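Local coordinates for protein superoxide dismutase (Chaetomium thermophilum, PDB 4BR6) that catalyses the manganese-dependent dismutation of superoxide into hydrogen peroxide and molecular oxygen, probably protecting the cell from toxic radicals, at residues L25-H30 and L76-L81; W126-K131 and D147-Q152. One frame throughout, in Å; residues are numbered along the deposited sequence.

In the fold
The two contacts lie at different depths around the manganese site of the Fe/Mn superoxide dismutase fold. Contact 1 joins the two long helices of the alpha-hairpin domain and holds His26, one of four protein ligands with His74, Asp160 and His164. Contact 2 lies farther out, in the C-terminal domain, and fastens a loop onto the middle strand of the three-stranded sheet; its Trp128 side chain is about 10 Å from the manganese. The contacts are about 17 Å apart, centre to centre, yet the two are linked by side chains of helix 61-79: Phe77 CB meets Trp126 CH2 at 3.8 Å, and Leu76 CD1 meets Trp128 CZ3 at 3.9 Å.

Contact 1. Residues L25-H30 and L76-L81; sequences LHHSKH and LFWENL. With MN3 (manganese (III) ion), chain I.
Trp78 pushes its indole between His26 and His27 and meets each ring differently. Its six-membered ring points edge-on at the face of His26 in a T-shaped pair, with planes at 87° and centroids 5.0 Å apart. The leading atom, Trp78 CH2, sits over the rim of the imidazole, 3.5 Å from His26 CG. Toward His27 the roles are reversed: the histidine turns its edge to the face of the indole five-membered ring, offset, with planes at 70°. Here Trp78 NE1 lies at the edge of the His27 ring, near its plane and 3.5 Å from His27 CD2; its N-H goes to His31 ND1. A chi1 of -176° puts His27 CG opposite the backbone N and beside the carbonyl carbon, which brings the end of the ring nearer the tryptophan. Both ring nitrogens are engaged, ND1 with Tyr11 OH and NE2 with Pro5 O, two bonds that restrain the rotation of the ring.

Phe77 joins the aromatic cluster obliquely, its CE2 3.8 Å from His26 CE1. Leu81 CD1 lies over one face of the phenylalanine. His26 is thus packed by Trp78 and Phe77 while NE2 binds the manganese at 2.4 Å. A water on the metal lies 2.5 Å from it; His74, Asp160 and His164 complete the coordination. This aromatic second shell probably steadies the orientation of the metal-binding imidazole. Across the subunit boundary, His30 NE2 hydrogen-bonds Tyr167 OH of a second subunit. On helix 20-50, Leu25 O takes the alpha-type bond of Lys29 N and also the wider, pi-type bond of His30 N. Helix 61-79 ends just beyond Trp78, and Phe77 also touches Asp160 of strand 153-160.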
loop_
_atom_site.group_PDB
_atom_site.type_symbol
_atom_site.label_atom_id
_atom_site.label_comp_id
_atom_site.label_asym_id
_atom_site.label_seq_id
_atom_site.Cartn_x
_atom_site.Cartn_y
_atom_site.Cartn_z
ATOM N N LEU B 25 -25.394 3.600 -14.254
ATOM C CA LEU B 25 -24.115 4.295 -14.133
ATOM C C LEU B 25 -22.960 3.320 -13.949
ATOM O O LEU B 25 -21.935 3.405 -14.618
ATOM C CB LEU B 25 -24.135 5.222 -12.917
ATOM C CG LEU B 25 -24.983 6.489 -12.980
ATOM C CD1 LEU B 25 -24.915 7.222 -11.648
ATOM C CD2 LEU B 25 -24.517 7.388 -14.097
ATOM N N HIS B 26 -23.130 2.417 -12.995
ATOM C CA HIS B 26 -22.104 1.449 -12.640
ATOM C C HIS B 26 -21.601 0.672 -13.862
ATOM O O HIS B 26 -20.411 0.373 -13.968
ATOM C CB HIS B 26 -22.692 0.473 -11.634
ATOM C CG HIS B 26 -21.697 -0.128 -10.703
ATOM N ND1 HIS B 26 -22.076 -0.917 -9.640
ATOM C CD2 HIS B 26 -20.345 -0.055 -10.653
ATOM C CE1 HIS B 26 -21.001 -1.316 -8.987
ATOM N NE2 HIS B 26 -19.940 -0.804 -9.580
ATOM N N HIS B 27 -22.518 0.363 -14.777
ATOM C CA HIS B 27 -22.232 -0.436 -15.972
ATOM C C HIS B 27 -21.824 0.436 -17.149
ATOM O O HIS B 27 -20.718 0.300 -17.674
ATOM C CB HIS B 27 -23.480 -1.243 -16.350
ATOM C CG HIS B 27 -23.290 -2.178 -17.508
ATOM N ND1 HIS B 27 -23.827 -1.935 -18.755
ATOM C CD2 HIS B 27 -22.662 -3.376 -17.601
ATOM C CE1 HIS B 27 -23.521 -2.930 -19.568
ATOM N NE2 HIS B 27 -22.813 -3.817 -18.894
ATOM N N SER B 28 -22.723 1.328 -17.560
ATOM C CA SER B 28 -22.512 2.136 -18.758
ATOM C C SER B 28 -21.367 3.133 -18.587
ATOM O O SER B 28 -20.648 3.405 -19.542
ATOM C CB SER B 28 -23.801 2.863 -19.169
ATOM O OG SER B 28 -24.117 3.920 -18.278
ATOM N N LYS B 29 -21.190 3.670 -17.383
ATOM C CA LYS B 29 -20.152 4.665 -17.141
ATOM C C LYS B 29 -18.917 4.042 -16.513
ATOM O O LYS B 29 -17.855 4.037 -17.120
ATOM C CB LYS B 29 -20.666 5.817 -16.263
ATOM C CG LYS B 29 -21.848 6.589 -16.851
ATOM C CD LYS B 29 -21.525 7.128 -18.238
ATOM C CE LYS B 29 -22.667 7.943 -18.805
ATOM N NZ LYS B 29 -22.440 8.285 -20.232
ATOM N N HIS B 30 -19.061 3.512 -15.301
ATOM C CA HIS B 30 -17.905 3.083 -14.517
ATOM C C HIS B 30 -17.123 1.943 -15.157
ATOM O O HIS B 30 -15.924 2.063 -15.397
ATOM C CB HIS B 30 -18.330 2.700 -13.101
ATOM C CG HIS B 30 -18.556 3.877 -12.209
ATOM N ND1 HIS B 30 -17.520 4.595 -11.656
ATOM C CD2 HIS B 30 -19.694 4.471 -11.785
ATOM C CE1 HIS B 30 -18.012 5.574 -10.919
ATOM N NE2 HIS B 30 -19.327 5.521 -10.983
ATOM N N LEU B 76 -17.256 -10.214 -13.302
ATOM C CA LEU B 76 -17.741 -11.236 -12.380
ATOM C C LEU B 76 -18.912 -10.750 -11.522
ATOM O O LEU B 76 -19.827 -11.513 -11.248
ATOM C CB LEU B 76 -16.623 -11.709 -11.460
ATOM C CG LEU B 76 -15.447 -12.422 -12.118
ATOM C CD1 LEU B 76 -14.433 -12.764 -11.038
ATOM C CD2 LEU B 76 -15.876 -13.663 -12.851
ATOM N N PHE B 77 -18.869 -9.491 -11.087
ATOM C CA PHE B 77 -19.937 -8.911 -10.269
ATOM C C PHE B 77 -21.308 -9.051 -10.956
ATOM O O PHE B 77 -22.243 -9.583 -10.373
ATOM C CB PHE B 77 -19.646 -7.433 -9.971
ATOM C CG PHE B 77 -20.537 -6.821 -8.913
ATOM C CD1 PHE B 77 -20.860 -7.505 -7.749
ATOM C CD2 PHE B 77 -21.026 -5.530 -9.069
ATOM C CE1 PHE B 77 -21.664 -6.925 -6.791
ATOM C CE2 PHE B 77 -21.833 -4.954 -8.098
ATOM C CZ PHE B 77 -22.144 -5.646 -6.969
ATOM N N TRP B 78 -21.420 -8.586 -12.197
ATOM C CA TRP B 78 -22.688 -8.659 -12.905
ATOM C C TRP B 78 -23.180 -10.091 -13.009
ATOM O O TRP B 78 -24.380 -10.358 -12.889
ATOM C CB TRP B 78 -22.571 -8.095 -14.319
ATOM C CG TRP B 78 -21.947 -6.758 -14.442
ATOM C CD1 TRP B 78 -21.070 -6.383 -15.392
ATOM C CD2 TRP B 78 -22.151 -5.608 -13.605
ATOM N NE1 TRP B 78 -20.702 -5.089 -15.206
ATOM C CE2 TRP B 78 -21.344 -4.586 -14.112
ATOM C CE3 TRP B 78 -22.920 -5.352 -12.474
ATOM C CZ2 TRP B 78 -21.287 -3.322 -13.540
ATOM C CZ3 TRP B 78 -22.867 -4.096 -11.908
ATOM C CH2 TRP B 78 -22.058 -3.099 -12.440
ATOM N N GLU B 79 -22.242 -11.004 -13.248
ATOM C CA GLU B 79 -22.556 -12.414 -13.399
ATOM C C GLU B 79 -23.121 -13.031 -12.132
ATOM O O GLU B 79 -23.929 -13.958 -12.225
ATOM C CB GLU B 79 -21.310 -13.194 -13.790
ATOM C CG GLU B 79 -20.790 -12.912 -15.164
ATOM C CD GLU B 79 -19.584 -13.777 -15.474
ATOM O OE1 GLU B 79 -19.128 -14.497 -14.555
ATOM O OE2 GLU B 79 -19.088 -13.743 -16.616
ATOM N N ASN B 80 -22.693 -12.553 -10.956
ATOM C CA ASN B 80 -23.243 -13.098 -9.701
ATOM C C ASN B 80 -24.348 -12.228 -9.101
ATOM O O ASN B 80 -24.587 -12.236 -7.902
ATOM C CB ASN B 80 -22.168 -13.559 -8.664
ATOM C CG ASN B 80 -21.387 -12.415 -7.991
ATOM O OD1 ASN B 80 -20.154 -12.390 -8.040
ATOM N ND2 ASN B 80 -22.091 -11.516 -7.303
ATOM N N LEU B 81 -25.029 -11.498 -9.980
ATOM C CA LEU B 81 -26.216 -10.735 -9.625
ATOM C C LEU B 81 -27.359 -11.192 -10.537
ATOM O O LEU B 81 -27.152 -11.444 -11.725
ATOM C CB LEU B 81 -26.006 -9.224 -9.802
ATOM C CG LEU B 81 -25.101 -8.471 -8.819
ATOM C CD1 LEU B 81 -24.980 -7.030 -9.233
ATOM C CD2 LEU B 81 -25.607 -8.557 -7.382
HETATM MN MN MN3 I . -17.647 -0.704 -8.889
HETATM O O HOH W 1 -15.300 0.052 -8.365
#

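Contact 2. Residues W126-K131 and D147-Q152; sequences WAWLAK and DPVTGQ
Val149 sets one methyl over the five-membered ring of the Trp128 indole, the tight point of this contact. Its CG2 stands 3.5 Å from the centroid of that ring and 16° off the ring normal, a CH-pi interaction; the nearest ring atom, Trp128 CD1, is 3.4 Å from CG2. With CG2 beside its backbone N and CG1 anti to it (chi1 177°), the valine splits its branches between two neighbours. CG1 reaches Ala130, whose CB is 4.1 Å away. Pro155 of strand 153-160 touches both Trp128 and Val149, and the tryptophan also packs against Asn73 of helix 61-79.

Strand 125-132 is the middle strand of the antiparallel sheet in the C-terminal domain, and residues 147-152 belong to the connection between its two outer strands, 138-144 and 153-160. The connection passes over one face of the central strand, and Trp128 and Ala130 face it.

Away from the valine the fit is looser. At one end a water bridges the segments: Trp128 NE1 donates to it at 2.8 Å, and it donates to Asp147 O at 2.7 Å. At the other, Lys131 and Gln152 approach only through backbone oxygens, Lys131 O and Gln152 O being 4.0 Å apart. Their side chains find partners outside the contact, Lys131 NZ on Phe194 O and Ala197 O, Gln152 NE2 on Asp134 OD2.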
loop_
_atom_site.group_PDB
_atom_site.type_symbol
_atom_site.label_atom_id
_atom_site.label_comp_id
_atom_site.label_asym_id
_atom_site.label_seq_id
_atom_site.Cartn_x
_atom_site.Cartn_y
_atom_site.Cartn_z
ATOM N N TRP B 126 -13.326 -4.368 -2.345
ATOM C CA TRP B 126 -14.218 -5.442 -2.700
ATOM C C TRP B 126 -14.066 -6.508 -1.645
ATOM O O TRP B 126 -12.965 -6.714 -1.142
ATOM C CB TRP B 126 -13.774 -6.071 -4.018
ATOM C CG TRP B 126 -14.070 -5.281 -5.245
ATOM C CD1 TRP B 126 -13.342 -4.252 -5.753
ATOM C CD2 TRP B 126 -15.170 -5.473 -6.138
ATOM N NE1 TRP B 126 -13.926 -3.779 -6.903
ATOM C CE2 TRP B 126 -15.051 -4.511 -7.159
ATOM C CE3 TRP B 126 -16.242 -6.361 -6.175
ATOM C CZ2 TRP B 126 -15.958 -4.420 -8.199
ATOM C CZ3 TRP B 126 -17.141 -6.262 -7.208
ATOM C CH2 TRP B 126 -16.994 -5.302 -8.206
ATOM N N ALA B 127 -15.149 -7.214 -1.340
ATOM C CA ALA B 127 -15.041 -8.473 -0.594
ATOM C C ALA B 127 -15.464 -9.627 -1.502
ATOM O O ALA B 127 -16.371 -9.482 -2.333
ATOM C CB ALA B 127 -15.878 -8.453 0.689
ATOM N N TRP B 128 -14.790 -10.764 -1.328
ATOM C CA TRP B 128 -15.007 -11.948 -2.139
ATOM C C TRP B 128 -15.105 -13.174 -1.267
ATOM O O TRP B 128 -14.388 -13.289 -0.279
ATOM C CB TRP B 128 -13.839 -12.166 -3.088
ATOM C CG TRP B 128 -13.641 -11.052 -4.071
ATOM C CD1 TRP B 128 -12.948 -9.901 -3.883
ATOM C CD2 TRP B 128 -14.163 -10.995 -5.402
ATOM N NE1 TRP B 128 -12.998 -9.125 -5.017
ATOM C CE2 TRP B 128 -13.741 -9.775 -5.961
ATOM C CE3 TRP B 128 -14.948 -11.856 -6.170
ATOM C CZ2 TRP B 128 -14.076 -9.398 -7.250
ATOM C CZ3 TRP B 128 -15.278 -11.480 -7.454
ATOM C CH2 TRP B 128 -14.844 -10.264 -7.979
ATOM N N LEU B 129 -16.009 -14.077 -1.636
ATOM C CA LEU B 129 -15.895 -15.476 -1.272
ATOM C C LEU B 129 -14.934 -16.086 -2.292
ATOM O O LEU B 129 -15.169 -15.996 -3.499
ATOM C CB LEU B 129 -17.254 -16.170 -1.374
ATOM C CG LEU B 129 -17.266 -17.698 -1.253
ATOM C CD1 LEU B 129 -16.699 -18.146 0.087
ATOM C CD2 LEU B 129 -18.679 -18.216 -1.450
ATOM N N ALA B 130 -13.845 -16.692 -1.837
ATOM C CA ALA B 130 -12.871 -17.260 -2.762
ATOM C C ALA B 130 -12.524 -18.687 -2.372
ATOM O O ALA B 130 -12.713 -19.083 -1.227
ATOM C CB ALA B 130 -11.624 -16.410 -2.825
ATOM N N LYS B 131 -11.987 -19.436 -3.330
ATOM C CA LYS B 131 -11.670 -20.847 -3.135
ATOM C C LYS B 131 -10.200 -21.154 -3.405
ATOM O O LYS B 131 -9.686 -20.871 -4.495
ATOM C CB LYS B 131 -12.527 -21.699 -4.063
ATOM C CG LYS B 131 -12.366 -23.191 -3.856
ATOM C CD LYS B 131 -13.278 -23.973 -4.793
ATOM C CE LYS B 131 -13.248 -25.458 -4.502
ATOM N NZ LYS B 131 -14.007 -26.246 -5.515
ATOM N N ASP B 147 -7.815 -4.167 -7.095
ATOM C CA ASP B 147 -6.887 -5.287 -7.069
ATOM C C ASP B 147 -7.673 -6.599 -7.182
ATOM O O ASP B 147 -8.687 -6.758 -6.522
ATOM C CB ASP B 147 -6.066 -5.284 -5.784
ATOM C CG ASP B 147 -5.184 -4.053 -5.649
ATOM O OD1 ASP B 147 -4.988 -3.333 -6.651
ATOM O OD2 ASP B 147 -4.681 -3.805 -4.534
ATOM N N PRO B 148 -7.220 -7.531 -8.037
ATOM C CA PRO B 148 -7.981 -8.773 -8.235
ATOM C C PRO B 148 -7.704 -9.904 -7.234
ATOM O O PRO B 148 -6.727 -9.883 -6.504
ATOM C CB PRO B 148 -7.543 -9.219 -9.627
ATOM C CG PRO B 148 -6.187 -8.628 -9.803
ATOM C CD PRO B 148 -6.185 -7.348 -9.072
ATOM N N VAL B 149 -8.588 -10.896 -7.220
ATOM C CA VAL B 149 -8.341 -12.152 -6.512
ATOM C C VAL B 149 -7.662 -13.124 -7.477
ATOM O O VAL B 149 -8.312 -13.643 -8.383
ATOM C CB VAL B 149 -9.658 -12.776 -6.047
ATOM C CG1 VAL B 149 -9.432 -14.123 -5.382
ATOM C CG2 VAL B 149 -10.378 -11.812 -5.114
ATOM N N THR B 150 -6.363 -13.360 -7.302
ATOM C CA THR B 150 -5.606 -14.157 -8.266
ATOM C C THR B 150 -4.565 -15.048 -7.590
ATOM O O THR B 150 -4.356 -14.961 -6.379
ATOM C CB THR B 150 -4.937 -13.251 -9.311
ATOM O OG1 THR B 150 -4.430 -14.053 -10.384
ATOM C CG2 THR B 150 -3.819 -12.433 -8.686
ATOM N N GLY B 151 -3.922 -15.918 -8.364
ATOM C CA GLY B 151 -2.938 -16.828 -7.802
ATOM C C GLY B 151 -3.562 -18.000 -7.057
ATOM O O GLY B 151 -4.312 -18.793 -7.623
ATOM N N GLN B 152 -3.254 -18.098 -5.772
ATOM C CA GLN B 152 -3.661 -19.232 -4.946
ATOM C C GLN B 152 -5.169 -19.312 -4.754
ATOM O O GLN B 152 -5.700 -20.360 -4.377
ATOM C CB GLN B 152 -2.993 -19.124 -3.567
ATOM C CG GLN B 152 -3.024 -20.391 -2.730
ATOM C CD GLN B 152 -2.232 -21.509 -3.353
ATOM O OE1 GLN B 152 -1.351 -21.273 -4.173
ATOM N NE2 GLN B 152 -2.533 -22.737 -2.965
HETATM O O HOH W 2 -11.289 -7.077 -6.018
#